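Long-range contacts in alpha-fucosidase GH29 (Fusarium graminearum, PDB 4PSR), which hydrolyses alpha-L-fucosides as a family GH29 glycoside hydrolase and probably releases alpha-1,6-linked fucose from the N-glycans of glycoproteins: residues 319-324 / 397-402; 403-408 / 418-423; 131-136 / 208-213; 151-156 / 215-220. One frame throughout, in Å; residues are numbered along the deposited sequence. Where two conformers were deposited one is given.

Contact 1: residues 319-324 / 397-402; sequences YYSSKA and PLQGNS. With NAG (2-acetamido-2-deoxy-beta-D-glucopyranose), chain E.
A water bridges the two segments: it donates to Q399 OE1 at 2.7 Å and also hydrogen-bonds S321 OG. S321 is the N-cap of helix 322-334, the helix that precedes strand 337-343 of the TIM barrel. The loop 397-402 leads into the beta domain that follows the barrel. S321 OG accepts the capping bond from A324 N at 3.1 Å, with a fairly straight N-H...O angle of 161°. With chi1 at 66°, OG lies between the backbone N and the carbonyl carbon, where it can turn back to A324 N. The apolar half of the contact centres on a CH-pi interaction. P397 CD sits 3.3 Å from the centroid of the Y320 ring, almost on the ring normal, and P397 CG lies nearer the CG end of that ring. A324 CB touches both P397 CG and Q399 CG. The Q399 side chain runs extended beyond CG and crosses K323 at about a right angle, with OE1 beside K323 CD. G400 N bonds to H327 ND1, one turn further along the same helix. N401, further along the loop, is N-glycosylated: its ND2 is bonded covalently to C1 of the NAG at 1.4 Å.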
# COMPACT_ATOMS: atom_id res chain seq x y z
N TYR A 319 8.13 -15.77 9.66
CA TYR A 319 6.92 -15.17 9.08
C TYR A 319 5.98 -14.65 10.15
O TYR A 319 5.94 -15.15 11.29
CB TYR A 319 6.17 -16.24 8.28
CG TYR A 319 6.99 -16.86 7.17
CD1 TYR A 319 7.33 -16.13 6.06
CD2 TYR A 319 7.38 -18.17 7.21
CE1 TYR A 319 8.06 -16.66 5.03
CE2 TYR A 319 8.12 -18.73 6.17
CZ TYR A 319 8.44 -17.96 5.08
OH TYR A 319 9.15 -18.46 4.01
N TYR A 320 5.18 -13.67 9.76
CA TYR A 320 4.08 -13.24 10.60
C TYR A 320 2.84 -14.09 10.40
O TYR A 320 2.77 -14.93 9.50
CB TYR A 320 3.78 -11.78 10.35
CG TYR A 320 4.88 -10.88 10.86
CD1 TYR A 320 5.37 -11.00 12.15
CD2 TYR A 320 5.45 -9.94 10.03
CE1 TYR A 320 6.39 -10.17 12.63
CE2 TYR A 320 6.48 -9.10 10.49
CZ TYR A 320 6.95 -9.23 11.79
OH TYR A 320 7.97 -8.42 12.29
N SER A 321 1.86 -13.91 11.28
CA SER A 321 0.67 -14.73 11.28
C SER A 321 -0.41 -14.22 10.31
O SER A 321 -0.43 -13.05 9.92
CB SER A 321 0.05 -14.75 12.68
OG SER A 321 -0.43 -13.46 13.05
N SER A 322 -1.29 -15.14 9.93
CA SER A 322 -2.49 -14.83 9.16
C SER A 322 -3.29 -13.71 9.83
O SER A 322 -3.73 -12.78 9.19
CB SER A 322 -3.34 -16.10 9.00
OG SER A 322 -2.58 -17.10 8.36
N LYS A 323 -3.46 -13.82 11.14
CA LYS A 323 -4.21 -12.85 11.91
C LYS A 323 -3.63 -11.46 11.75
O LYS A 323 -4.38 -10.51 11.49
CB LYS A 323 -4.28 -13.26 13.39
CG LYS A 323 -5.04 -12.27 14.28
CD LYS A 323 -5.00 -12.68 15.76
CE LYS A 323 -5.74 -13.98 16.01
NZ LYS A 323 -7.17 -13.89 15.62
N ALA A 324 -2.31 -11.33 11.88
CA ALA A 324 -1.67 -10.04 11.74
C ALA A 324 -1.89 -9.47 10.34
O ALA A 324 -2.09 -8.26 10.19
CB ALA A 324 -0.16 -10.17 12.01
N PRO A 397 3.65 -6.24 12.88
CA PRO A 397 2.33 -5.88 12.37
C PRO A 397 1.24 -5.84 13.44
O PRO A 397 1.34 -6.59 14.41
CB PRO A 397 2.04 -6.98 11.35
CG PRO A 397 2.84 -8.15 11.85
CD PRO A 397 4.09 -7.57 12.41
N LEU A 398 0.24 -4.99 13.24
CA LEU A 398 -0.94 -4.95 14.13
C LEU A 398 -1.60 -6.29 14.32
O LEU A 398 -1.95 -6.98 13.35
CB LEU A 398 -2.01 -4.03 13.56
CG LEU A 398 -3.34 -3.96 14.33
CD1 LEU A 398 -3.10 -3.21 15.62
CD2 LEU A 398 -4.43 -3.28 13.51
N GLN A 399 -1.82 -6.61 15.58
CA GLN A 399 -2.67 -7.71 15.96
C GLN A 399 -3.61 -7.19 17.02
O GLN A 399 -3.19 -6.76 18.08
CB GLN A 399 -1.85 -8.85 16.54
CG GLN A 399 -1.01 -9.58 15.54
CD GLN A 399 -0.59 -10.94 16.05
OE1 GLN A 399 -1.43 -11.75 16.46
NE2 GLN A 399 0.71 -11.20 16.04
N GLY A 400 -4.90 -7.19 16.70
CA GLY A 400 -5.92 -6.75 17.63
C GLY A 400 -6.66 -7.90 18.28
O GLY A 400 -6.31 -9.07 18.14
N ASN A 401 -7.68 -7.53 19.04
CA ASN A 401 -8.54 -8.49 19.71
C ASN A 401 -9.96 -7.94 19.82
O ASN A 401 -10.32 -6.94 19.16
CB ASN A 401 -7.94 -8.86 21.09
CG ASN A 401 -7.85 -7.68 22.06
OD1 ASN A 401 -8.51 -6.67 21.90
ND2 ASN A 401 -7.06 -7.85 23.12
N SER A 402 -10.79 -8.58 20.65
CA SER A 402 -12.18 -8.17 20.76
C SER A 402 -12.39 -6.74 21.27
O SER A 402 -13.49 -6.22 21.18
CB SER A 402 -12.95 -9.16 21.63
OG SER A 402 -12.53 -9.03 22.98
C1 NAG E . -7.02 -6.94 24.23
C2 NAG E . -7.05 -7.67 25.56
C3 NAG E . -7.03 -6.65 26.70
C4 NAG E . -5.83 -5.73 26.53
C5 NAG E . -5.80 -5.12 25.13
C6 NAG E . -4.55 -4.31 24.88
C7 NAG E . -8.16 -9.85 25.76
C8 NAG E . -9.47 -10.57 25.84
N2 NAG E . -8.23 -8.52 25.66
O3 NAG E . -6.94 -7.33 27.95
O4 NAG E . -5.89 -4.66 27.48
O5 NAG E . -5.84 -6.15 24.14
O6 NAG E . -3.39 -5.12 24.99
O7 NAG E . -7.09 -10.45 25.81
O HOH W 1 -1.23 -14.42 15.94

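Contact 2: residues 403-408 / 418-423; sequences SDIRFT and VTVLGW
I405 and V420 face each other as a non-hydrogen-bonded antiparallel pair. From I405 CB outward, V418 CG1 is a recurrent neighbour. CB lies near both T419 O and V418 CG1. I405 CG2 packs against V420 CB at 3.8 Å and is almost as close to V418 CG1. The other branch runs from CG1, and its tip, I405 CD1, ends 4.0 Å from V418 CG1. With chi1 at 55°, CG1 takes the place between the backbone N and the carbonyl carbon, and CG2 lies beside the backbone N. V418 is shared: its CG2 meets the edge of the F407 ring at CE1, 4.0 Å away and near the ring plane. The two segments belong to the beta hairpin 405-409/415-420 of the antiparallel sheet in the C-terminal domain. R406 and T419 are a hydrogen-bonded pair: R406 N gives to T419 O and T419 N to R406 O, both at 2.9 Å. The next bond, L421 N to D404 O, measures 3.0 Å. On the face of R406 and T419, helix 322-334 of the barrel covers the sheet. There R406 NE makes a salt bridge to D331, while R406 NH1 turns back to its neighbour I405 O from above the carbonyl plane. A water donates to R406 O and T408 OG1 and hydrogen-bonds T419 OG1 at 2.8 Å.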
# COMPACT_ATOMS: atom_id res chain seq x y z
N SER A 403 -11.33 -6.11 21.78
CA SER A 403 -11.39 -4.72 22.22
C SER A 403 -11.30 -3.69 21.08
O SER A 403 -11.49 -2.50 21.29
CB SER A 403 -10.25 -4.43 23.21
OG SER A 403 -10.40 -5.17 24.42
N ASP A 404 -11.02 -4.17 19.87
CA ASP A 404 -10.70 -3.31 18.73
C ASP A 404 -11.74 -3.42 17.64
O ASP A 404 -12.17 -4.53 17.31
CB ASP A 404 -9.35 -3.69 18.13
CG ASP A 404 -8.23 -3.65 19.15
OD1 ASP A 404 -7.99 -2.53 19.67
OD2 ASP A 404 -7.59 -4.70 19.35
N ILE A 405 -12.17 -2.29 17.10
CA ILE A 405 -13.00 -2.27 15.91
C ILE A 405 -12.44 -1.35 14.83
O ILE A 405 -11.78 -0.34 15.12
CB ILE A 405 -14.48 -1.90 16.21
CG1 ILE A 405 -14.57 -0.56 16.94
CG2 ILE A 405 -15.15 -3.02 17.00
CD1 ILE A 405 -15.99 -0.09 17.21
N ARG A 406 -12.72 -1.72 13.59
CA ARG A 406 -12.37 -0.92 12.41
C ARG A 406 -13.64 -0.71 11.58
O ARG A 406 -14.46 -1.62 11.42
CB ARG A 406 -11.29 -1.60 11.56
CG ARG A 406 -9.94 -1.74 12.29
CD ARG A 406 -9.34 -0.39 12.59
NE ARG A 406 -8.02 -0.47 13.22
CZ ARG A 406 -7.81 -0.57 14.53
NH1 ARG A 406 -8.82 -0.63 15.39
NH2 ARG A 406 -6.57 -0.61 14.99
N PHE A 407 -13.81 0.49 11.06
CA PHE A 407 -15.01 0.87 10.33
C PHE A 407 -14.77 0.91 8.82
O PHE A 407 -13.69 1.34 8.36
CB PHE A 407 -15.45 2.27 10.76
CG PHE A 407 -15.80 2.40 12.22
CD1 PHE A 407 -16.92 1.75 12.75
CD2 PHE A 407 -15.05 3.21 13.04
CE1 PHE A 407 -17.25 1.91 14.09
CE2 PHE A 407 -15.39 3.37 14.39
CZ PHE A 407 -16.49 2.73 14.90
N THR A 408 -15.77 0.54 8.04
CA THR A 408 -15.81 0.83 6.61
C THR A 408 -17.28 1.13 6.29
O THR A 408 -18.16 0.81 7.10
CB THR A 408 -15.34 -0.35 5.76
OG1 THR A 408 -16.05 -1.54 6.15
CG2 THR A 408 -13.83 -0.60 5.87
N VAL A 418 -18.92 -2.58 10.99
CA VAL A 418 -18.16 -2.53 12.23
C VAL A 418 -17.49 -3.87 12.39
O VAL A 418 -18.13 -4.88 12.71
CB VAL A 418 -19.06 -2.28 13.43
CG1 VAL A 418 -18.22 -2.28 14.72
CG2 VAL A 418 -19.82 -0.97 13.25
N THR A 419 -16.18 -3.89 12.15
CA THR A 419 -15.44 -5.14 12.15
C THR A 419 -14.65 -5.24 13.44
O THR A 419 -13.83 -4.38 13.74
CB THR A 419 -14.51 -5.28 10.90
OG1 THR A 419 -15.29 -5.30 9.70
CG2 THR A 419 -13.74 -6.56 10.96
N VAL A 420 -14.93 -6.28 14.23
CA VAL A 420 -14.32 -6.48 15.54
C VAL A 420 -13.23 -7.54 15.41
O VAL A 420 -13.43 -8.56 14.77
CB VAL A 420 -15.39 -6.82 16.65
CG1 VAL A 420 -16.08 -8.15 16.38
CG2 VAL A 420 -14.79 -6.78 18.05
N LEU A 421 -12.06 -7.28 16.00
CA LEU A 421 -10.86 -8.06 15.73
C LEU A 421 -10.66 -9.28 16.65
O LEU A 421 -9.56 -9.82 16.73
CB LEU A 421 -9.65 -7.13 15.75
CG LEU A 421 -9.71 -5.90 14.81
CD1 LEU A 421 -8.38 -5.15 14.75
CD2 LEU A 421 -10.13 -6.27 13.37
N GLY A 422 -11.76 -9.74 17.26
CA GLY A 422 -11.80 -10.94 18.06
C GLY A 422 -13.24 -11.15 18.50
O GLY A 422 -14.05 -10.22 18.42
N TRP A 423 -13.54 -12.37 18.94
CA TRP A 423 -14.87 -12.65 19.48
C TRP A 423 -14.96 -12.22 20.94
O TRP A 423 -14.21 -12.72 21.78
CB TRP A 423 -15.23 -14.14 19.38
CG TRP A 423 -16.67 -14.33 19.75
CD1 TRP A 423 -17.15 -14.79 20.96
CD2 TRP A 423 -17.82 -13.99 18.97
NE1 TRP A 423 -18.52 -14.78 20.94
CE2 TRP A 423 -18.96 -14.30 19.73
CE3 TRP A 423 -18.00 -13.48 17.68
CZ2 TRP A 423 -20.26 -14.11 19.25
CZ3 TRP A 423 -19.27 -13.29 17.20
CH2 TRP A 423 -20.39 -13.61 17.99
O HOH W 2 -15.21 -2.72 8.74

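Contact 3: residues 131-136 / 208-213; sequences SMWDSK and FDKHRE
The indole of W133 and the carboxylate of E213 stand nearly perpendicular, their planes 77° apart. The carboxylate meets the NE1 edge of the indole. W133 NE1 donates to E213 OE1 at 2.8 Å, and the oxygen lies close to the ring plane. On the carboxylate, this donor arrives at the anti side of OE1. The syn lone pair of E213 OE1 accepts from S135 OG at 2.7 Å. OE1 is therefore gripped by two donors from different sides, which should fix the rotation of the group. E213 OE2 is held separately. K136 N reaches E213 OE2 at 2.8 Å from above the carboxylate plane, with a bent N-H...O angle of 137°, and V137 N adds a second backbone donor. Four N-H and O-H groups of the loop thus surround one carboxylate, which would probably favour its charged form. The E213 chain reaches the loop because CG is anti to the backbone N (chi1 -172°) and the chain stays extended to CD. One turn earlier on the helix, K210 O lies 3.5 Å from W133 CZ2. S131 CB covers one face of the indole. K210 is also extended, with K210 CE passing 3.9 Å from S131 OG. Both polar ends then turn to E125 of strand 119-125: K210 NZ by a salt bridge, S131 OG by a hydrogen bond. The arrangement belongs to the TIM barrel: a loop after strand 119-125 is fastened to helix 200-218 of the outer layer by one helix glutamate.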
# COMPACT_ATOMS: atom_id res chain seq x y z
N SER A 131 16.84 -6.35 -15.18
CA SER A 131 15.46 -6.18 -15.68
C SER A 131 14.88 -7.54 -15.98
O SER A 131 15.49 -8.27 -16.73
CB SER A 131 15.45 -5.37 -16.97
OG SER A 131 16.06 -4.09 -16.80
N MET A 132 13.72 -7.91 -15.42
CA MET A 132 13.25 -9.29 -15.55
C MET A 132 12.27 -9.52 -16.70
O MET A 132 11.61 -10.59 -16.75
CB MET A 132 12.77 -9.81 -14.21
CG MET A 132 13.99 -10.16 -13.34
SD MET A 132 13.56 -10.85 -11.73
CE MET A 132 13.14 -9.34 -10.83
N TRP A 133 12.22 -8.60 -17.64
CA TRP A 133 11.51 -8.81 -18.92
C TRP A 133 12.57 -8.94 -20.04
O TRP A 133 13.77 -8.76 -19.82
CB TRP A 133 10.51 -7.68 -19.22
CG TRP A 133 11.14 -6.33 -19.39
CD1 TRP A 133 11.45 -5.73 -20.57
CD2 TRP A 133 11.55 -5.42 -18.35
NE1 TRP A 133 12.03 -4.51 -20.34
CE2 TRP A 133 12.12 -4.30 -18.99
CE3 TRP A 133 11.52 -5.45 -16.94
CZ2 TRP A 133 12.63 -3.21 -18.28
CZ3 TRP A 133 12.04 -4.38 -16.23
CH2 TRP A 133 12.58 -3.26 -16.91
N ASP A 134 12.12 -9.29 -21.25
CA ASP A 134 12.99 -9.38 -22.42
C ASP A 134 13.32 -7.96 -22.84
O ASP A 134 12.52 -7.32 -23.54
CB ASP A 134 12.24 -10.10 -23.54
CG ASP A 134 13.14 -10.47 -24.68
OD1 ASP A 134 14.30 -10.02 -24.70
OD2 ASP A 134 12.69 -11.24 -25.55
N SER A 135 14.47 -7.45 -22.42
CA SER A 135 14.81 -6.04 -22.58
C SER A 135 15.88 -5.82 -23.65
O SER A 135 16.92 -6.50 -23.65
CB SER A 135 15.31 -5.49 -21.25
OG SER A 135 15.77 -4.16 -21.37
N LYS A 136 15.60 -4.91 -24.57
CA LYS A 136 16.60 -4.44 -25.54
C LYS A 136 17.48 -3.38 -24.91
O LYS A 136 18.67 -3.32 -25.20
CB LYS A 136 15.93 -3.92 -26.82
CG LYS A 136 15.12 -5.00 -27.53
CD LYS A 136 14.32 -4.49 -28.72
CE LYS A 136 13.34 -5.56 -29.21
NZ LYS A 136 12.39 -6.01 -28.15
N PHE A 208 14.12 6.05 -17.63
CA PHE A 208 12.95 6.24 -18.46
C PHE A 208 12.77 5.11 -19.49
O PHE A 208 11.67 4.56 -19.63
CB PHE A 208 12.98 7.59 -19.20
CG PHE A 208 11.91 7.71 -20.24
CD1 PHE A 208 10.64 8.14 -19.90
CD2 PHE A 208 12.14 7.35 -21.55
CE1 PHE A 208 9.63 8.23 -20.86
CE2 PHE A 208 11.14 7.44 -22.49
CZ PHE A 208 9.88 7.88 -22.13
N ASP A 209 13.85 4.75 -20.17
CA ASP A 209 13.76 3.74 -21.24
C ASP A 209 13.31 2.39 -20.66
O ASP A 209 12.57 1.65 -21.30
CB ASP A 209 15.09 3.56 -21.96
CG ASP A 209 15.45 4.75 -22.85
OD1 ASP A 209 14.57 5.57 -23.16
OD2 ASP A 209 16.63 4.81 -23.26
N LYS A 210 13.77 2.05 -19.45
CA LYS A 210 13.33 0.83 -18.79
C LYS A 210 11.82 0.86 -18.53
O LYS A 210 11.08 -0.11 -18.83
CB LYS A 210 14.11 0.62 -17.49
CG LYS A 210 15.51 0.09 -17.69
CD LYS A 210 16.33 0.18 -16.40
CE LYS A 210 17.64 -0.58 -16.49
NZ LYS A 210 18.31 -0.57 -15.16
N HIS A 211 11.33 1.95 -17.93
CA HIS A 211 9.89 2.09 -17.74
C HIS A 211 9.10 1.99 -19.04
O HIS A 211 8.11 1.27 -19.11
CB HIS A 211 9.54 3.45 -17.15
CG HIS A 211 9.52 3.53 -15.66
ND1 HIS A 211 8.94 2.56 -14.88
CD2 HIS A 211 9.93 4.51 -14.82
CE1 HIS A 211 8.98 2.94 -13.62
NE2 HIS A 211 9.58 4.12 -13.55
N ARG A 212 9.54 2.71 -20.06
CA ARG A 212 8.84 2.76 -21.34
C ARG A 212 8.74 1.37 -21.98
O ARG A 212 7.67 0.96 -22.45
CB ARG A 212 9.55 3.73 -22.28
CG ARG A 212 9.10 3.59 -23.73
CD ARG A 212 9.47 4.79 -24.58
NE ARG A 212 10.91 4.99 -24.60
CZ ARG A 212 11.55 5.87 -25.36
NH1 ARG A 212 12.86 5.95 -25.28
NH2 ARG A 212 10.87 6.66 -26.18
N GLU A 213 9.85 0.66 -22.00
CA GLU A 213 9.94 -0.66 -22.63
C GLU A 213 9.06 -1.63 -21.85
O GLU A 213 8.26 -2.39 -22.42
CB GLU A 213 11.38 -1.14 -22.66
CG GLU A 213 11.62 -2.42 -23.46
CD GLU A 213 13.07 -2.81 -23.38
OE1 GLU A 213 13.51 -3.09 -22.25
OE2 GLU A 213 13.81 -2.72 -24.40

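Contact 4: residues 151-156 / 215-220; sequences LVKLWA and LDHVQP
Segments 151-156 and 215-220, on helices 151-161 and 200-218, have their nearest CA atoms at K153 and V218, 6.5 Å apart; just beyond, Q219 leaves the helix with positive phi (48°). The K153 side chain crosses this gap. K153 CB lies 3.9 Å from H217 NE2. The chain bends at chi2 (69°), and K153 CD comes over one face of the H217 imidazole in a loose CH-pi contact, 4.2 Å from the ring centroid and offset toward the rim. K153 and V218 slide past each other in opposite directions, with K153 CD 3.8 Å from V218 CG1. At the tip, K153 NZ donates to H217 O at 3.0 Å, nearly in line with the carbonyl bond. This carbonyl belongs to the last turn of the helix, where the dipole would tend to attract a positive charge. Both helices belong to the outer layer of the TIM barrel. Strand 165-170 lies beneath them, and its L166 touches both A156 and V218. V218 fills the inner part of the contact. V218 CB rests on A156 CB at 3.9 Å, and V218 CG1 meets V152 CG1 at 4.1 Å, the two valine side chains crossing at about a right angle. The outer part is more polar. H217 NE2 hydrogen-bonds D150 OD2, and D150 OD1 accepts from K153 N at the start of helix 151-161.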
# COMPACT_ATOMS: atom_id res chain seq x y z
N LEU A 151 10.47 -13.58 -17.45
CA LEU A 151 9.72 -13.81 -16.22
C LEU A 151 8.57 -12.84 -16.08
O LEU A 151 7.47 -13.25 -15.72
CB LEU A 151 10.64 -13.76 -14.99
CG LEU A 151 11.75 -14.81 -15.02
CD1 LEU A 151 12.71 -14.54 -13.85
CD2 LEU A 151 11.19 -16.22 -14.95
N VAL A 152 8.82 -11.57 -16.37
CA VAL A 152 7.77 -10.56 -16.23
C VAL A 152 6.58 -10.84 -17.17
O VAL A 152 5.44 -10.72 -16.75
CB VAL A 152 8.38 -9.16 -16.34
CG1 VAL A 152 7.33 -8.11 -16.55
CG2 VAL A 152 9.20 -8.85 -15.05
N LYS A 153 6.85 -11.22 -18.42
CA LYS A 153 5.76 -11.51 -19.35
C LYS A 153 4.98 -12.76 -18.92
O LYS A 153 3.75 -12.76 -18.99
CB LYS A 153 6.27 -11.62 -20.78
CG LYS A 153 5.19 -11.64 -21.86
CD LYS A 153 4.44 -10.31 -22.02
CE LYS A 153 3.61 -10.36 -23.30
NZ LYS A 153 2.64 -9.25 -23.45
N LEU A 154 5.69 -13.79 -18.45
CA LEU A 154 5.06 -15.02 -17.94
C LEU A 154 4.10 -14.65 -16.78
O LEU A 154 2.94 -15.09 -16.74
CB LEU A 154 6.17 -15.93 -17.38
CG LEU A 154 6.32 -17.45 -17.42
CD1 LEU A 154 5.66 -18.12 -18.59
CD2 LEU A 154 7.82 -17.69 -17.46
N TRP A 155 4.58 -13.87 -15.82
CA TRP A 155 3.72 -13.47 -14.71
C TRP A 155 2.54 -12.66 -15.18
O TRP A 155 1.40 -12.90 -14.75
CB TRP A 155 4.48 -12.64 -13.69
CG TRP A 155 5.53 -13.34 -12.84
CD1 TRP A 155 6.84 -12.99 -12.76
CD2 TRP A 155 5.35 -14.46 -11.96
NE1 TRP A 155 7.49 -13.81 -11.88
CE2 TRP A 155 6.61 -14.74 -11.40
CE3 TRP A 155 4.27 -15.26 -11.61
CZ2 TRP A 155 6.80 -15.75 -10.45
CZ3 TRP A 155 4.46 -16.27 -10.68
CH2 TRP A 155 5.72 -16.52 -10.12
N ALA A 156 2.79 -11.70 -16.07
CA ALA A 156 1.73 -10.81 -16.51
C ALA A 156 0.63 -11.57 -17.22
O ALA A 156 -0.55 -11.36 -16.97
CB ALA A 156 2.28 -9.72 -17.43
N LEU A 215 6.51 -0.99 -19.89
CA LEU A 215 5.07 -0.72 -19.83
C LEU A 215 4.39 -0.95 -21.18
O LEU A 215 3.23 -1.36 -21.22
CB LEU A 215 4.79 0.66 -19.23
CG LEU A 215 5.04 1.94 -20.04
CD1 LEU A 215 3.85 2.25 -20.96
CD2 LEU A 215 5.35 3.13 -19.14
N ASP A 216 5.13 -0.74 -22.27
CA ASP A 216 4.62 -1.11 -23.59
C ASP A 216 4.55 -2.64 -23.74
O ASP A 216 3.70 -3.16 -24.47
CB ASP A 216 5.47 -0.50 -24.71
CG ASP A 216 5.24 1.01 -24.91
OD1 ASP A 216 4.15 1.54 -24.59
OD2 ASP A 216 6.16 1.64 -25.46
N HIS A 217 5.42 -3.35 -23.03
CA HIS A 217 5.52 -4.82 -23.13
C HIS A 217 4.39 -5.54 -22.41
O HIS A 217 3.88 -6.54 -22.90
CB HIS A 217 6.88 -5.24 -22.53
CG HIS A 217 7.27 -6.67 -22.75
ND1 HIS A 217 7.37 -7.24 -24.00
CD2 HIS A 217 7.73 -7.59 -21.88
CE1 HIS A 217 7.82 -8.47 -23.88
NE2 HIS A 217 8.05 -8.72 -22.60
N VAL A 218 3.97 -5.04 -21.25
CA VAL A 218 2.97 -5.73 -20.44
C VAL A 218 1.74 -4.91 -20.07
O VAL A 218 0.80 -5.43 -19.46
CB VAL A 218 3.57 -6.42 -19.17
CG1 VAL A 218 4.64 -7.38 -19.57
CG2 VAL A 218 4.07 -5.39 -18.13
N GLN A 219 1.69 -3.64 -20.46
CA GLN A 219 0.53 -2.79 -20.21
C GLN A 219 0.00 -2.83 -18.75
O GLN A 219 -1.18 -3.13 -18.50
CB GLN A 219 -0.61 -3.07 -21.21
CG GLN A 219 -0.16 -2.92 -22.67
CD GLN A 219 -1.31 -3.05 -23.68
OE1 GLN A 219 -2.47 -3.28 -23.31
NE2 GLN A 219 -0.98 -2.95 -24.98
N PRO A 220 0.87 -2.50 -17.80
CA PRO A 220 0.46 -2.57 -16.39
C PRO A 220 -0.66 -1.60 -16.01
O PRO A 220 -0.70 -0.46 -16.51
CB PRO A 220 1.73 -2.20 -15.63
CG PRO A 220 2.49 -1.32 -16.60
CD PRO A 220 2.19 -1.86 -17.96

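How the contacts relate
Contacts 3 and 4 lie side by side on the barrel, their centres 10 Å apart, and both use helix 200-218. M132 O and V152 N, 3.0 Å apart, probably form a hydrogen bond between them, and W133 CB packs on H217 CD2. Contacts 1 and 2 form a second pair, with centres 13 Å apart; S402 O touches V420 CG2, and helix 322-334 begins in contact 1 and packs on contact 2. Contacts 2 and 3 are farthest apart, about 44 Å between centres and on opposite sides of the chain's centre. The Y320 side chain of contact 1 lies about 13 Å from the bound beta-L-fucose.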